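Alpha,alpha-trehalose-phosphate synthase (UDP-forming) (PDB 5V0T) belongs to glycosyltransferase family 20 and has the GT-B fold, with bound uridine-5'-diphosphate and 6-O-phosphono-alpha-D-glucopyranose in its model. Local coordinates at residues 98-103 with 170-175. Sequence-based numbering, arbitrary orientation.
Sequences FHYRAD and SQVLLA. With EDO (1,2-ethanediol), chain L.
V172 and Y100 carry the centre of this apolar contact. The valine sends its CB toward the loop, and its two methyls meet the tyrosine: CG1 lies over one face of the ring, while CG2 comes 3.9 Å from Y100 CE2. A branched residue suits this place, since CG1 anti to the backbone N (chi1 167°) and CG2 beside it spread along the ring. Next to this pair, F98 and L173 lie side by side, F98 CE1 3.7 Å from L173 CD1. Although the CB of F98 points away from the helix, its long flat side chain brings the end of the ring, CE1 and CZ, back to the leucine. A102 and A175 close the contact at its exposed margin, their CB atoms 4.3 Å apart. Beside them a 1,2-ethanediol, probably from the crystallisation liquor, accepts a hydrogen bond from A102 N through O2 (3.2 Å).

Tyrosine also suits its place because its hydroxyl is hydrogen-bonded to A169 N, just before helix 170-173, while its ring makes a cation-pi contact with R375. Farther along the loop, R101 grips D103 side-on, NE to OD1 and NH2 to OD2 (2.7 Å); each oxygen uses its syn lone pair and lies within 8° of the guanidinium plane. Behind L173 stand Y206 and V183. Y100, with positive phi (63°), is the C-prime residue of the Schellman motif that ends helix 79-98, packed here against helix 170-173 in a GT-B glycosyltransferase.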
# COMPACT_ATOMS: atom_id res chain seq x y z
N PHE A 98 -7.16 11.19 -1.15
CA PHE A 98 -7.56 9.98 -0.44
C PHE A 98 -6.64 9.70 0.74
O PHE A 98 -7.01 8.93 1.63
CB PHE A 98 -7.55 8.77 -1.39
CG PHE A 98 -8.75 8.69 -2.31
CD1 PHE A 98 -9.22 9.82 -2.99
CD2 PHE A 98 -9.38 7.48 -2.54
CE1 PHE A 98 -10.31 9.74 -3.84
CE2 PHE A 98 -10.47 7.39 -3.40
CZ PHE A 98 -10.93 8.52 -4.05
N HIS A 99 -5.44 10.29 0.76
CA HIS A 99 -4.57 10.22 1.92
C HIS A 99 -4.68 11.46 2.82
O HIS A 99 -3.76 11.76 3.59
CB HIS A 99 -3.13 9.97 1.46
CG HIS A 99 -2.94 8.59 0.91
ND1 HIS A 99 -3.17 8.28 -0.41
CD2 HIS A 99 -2.59 7.43 1.52
CE1 HIS A 99 -2.96 6.99 -0.60
NE2 HIS A 99 -2.58 6.45 0.55
N TYR A 100 -5.81 12.18 2.73
CA TYR A 100 -6.12 13.29 3.63
C TYR A 100 -5.10 14.43 3.49
O TYR A 100 -4.73 15.07 4.47
CB TYR A 100 -6.21 12.81 5.09
CG TYR A 100 -7.43 11.93 5.38
CD1 TYR A 100 -7.53 10.64 4.87
CD2 TYR A 100 -8.48 12.40 6.17
CE1 TYR A 100 -8.64 9.84 5.14
CE2 TYR A 100 -9.60 11.60 6.45
CZ TYR A 100 -9.67 10.33 5.93
OH TYR A 100 -10.78 9.54 6.19
N ARG A 101 -4.63 14.65 2.27
CA ARG A 101 -3.73 15.76 2.00
C ARG A 101 -4.34 16.71 0.98
O ARG A 101 -3.77 16.90 -0.10
CB ARG A 101 -2.36 15.27 1.53
CG ARG A 101 -1.54 14.58 2.63
CD ARG A 101 -1.35 15.49 3.87
NE ARG A 101 -0.60 16.71 3.57
CZ ARG A 101 0.73 16.78 3.56
NH1 ARG A 101 1.47 15.69 3.81
NH2 ARG A 101 1.33 17.93 3.29
N ALA A 102 -5.47 17.33 1.31
CA ALA A 102 -6.08 18.26 0.36
C ALA A 102 -5.16 19.44 0.09
O ALA A 102 -5.24 20.03 -0.99
CB ALA A 102 -7.44 18.74 0.88
N ASP A 103 -4.25 19.75 1.01
CA ASP A 103 -3.28 20.82 0.78
C ASP A 103 -2.36 20.53 -0.40
O ASP A 103 -1.84 21.46 -1.01
CB ASP A 103 -2.44 21.04 2.04
CG ASP A 103 -1.65 19.80 2.43
OD1 ASP A 103 -2.27 18.76 2.75
OD2 ASP A 103 -0.40 19.88 2.43
N SER A 170 -16.30 11.30 3.69
CA SER A 170 -17.02 11.99 2.63
C SER A 170 -16.67 13.47 2.57
O SER A 170 -16.55 14.04 1.48
CB SER A 170 -18.53 11.79 2.79
OG SER A 170 -19.01 12.39 3.97
N GLN A 171 -16.50 14.12 3.73
CA GLN A 171 -16.20 15.56 3.74
C GLN A 171 -14.86 15.86 3.10
O GLN A 171 -14.66 16.95 2.55
CB GLN A 171 -16.20 16.11 5.18
CG GLN A 171 -17.57 16.37 5.74
CD GLN A 171 -18.32 17.42 4.93
OE1 GLN A 171 -17.77 18.47 4.61
NE2 GLN A 171 -19.55 17.12 4.55
N VAL A 172 -13.92 14.93 3.21
CA VAL A 172 -12.61 15.07 2.59
C VAL A 172 -12.69 14.78 1.09
O VAL A 172 -12.05 15.47 0.28
CB VAL A 172 -11.60 14.15 3.31
CG1 VAL A 172 -10.31 14.01 2.52
CG2 VAL A 172 -11.33 14.67 4.74
N LEU A 173 -13.50 13.80 0.69
CA LEU A 173 -13.66 13.48 -0.73
C LEU A 173 -14.28 14.65 -1.50
O LEU A 173 -14.00 14.83 -2.69
CB LEU A 173 -14.52 12.22 -0.87
CG LEU A 173 -14.81 11.73 -2.30
CD1 LEU A 173 -13.51 11.37 -3.02
CD2 LEU A 173 -15.75 10.53 -2.26
N LEU A 174 -15.10 15.47 -0.84
CA LEU A 174 -15.71 16.63 -1.50
C LEU A 174 -14.69 17.60 -2.07
O LEU A 174 -15.05 18.41 -2.94
CB LEU A 174 -16.63 17.38 -0.53
CG LEU A 174 -17.85 16.63 -0.01
CD1 LEU A 174 -18.66 17.52 0.94
CD2 LEU A 174 -18.69 16.12 -1.16
N ALA A 175 -13.44 17.56 -1.60
CA ALA A 175 -12.40 18.41 -2.16
C ALA A 175 -12.03 18.02 -3.59
O ALA A 175 -11.47 18.85 -4.31
CB ALA A 175 -11.14 18.37 -1.29
C1 EDO L . -7.09 16.41 6.15
O1 EDO L . -7.11 17.20 7.35
C2 EDO L . -7.90 17.08 5.03
O2 EDO L . -7.39 16.71 3.73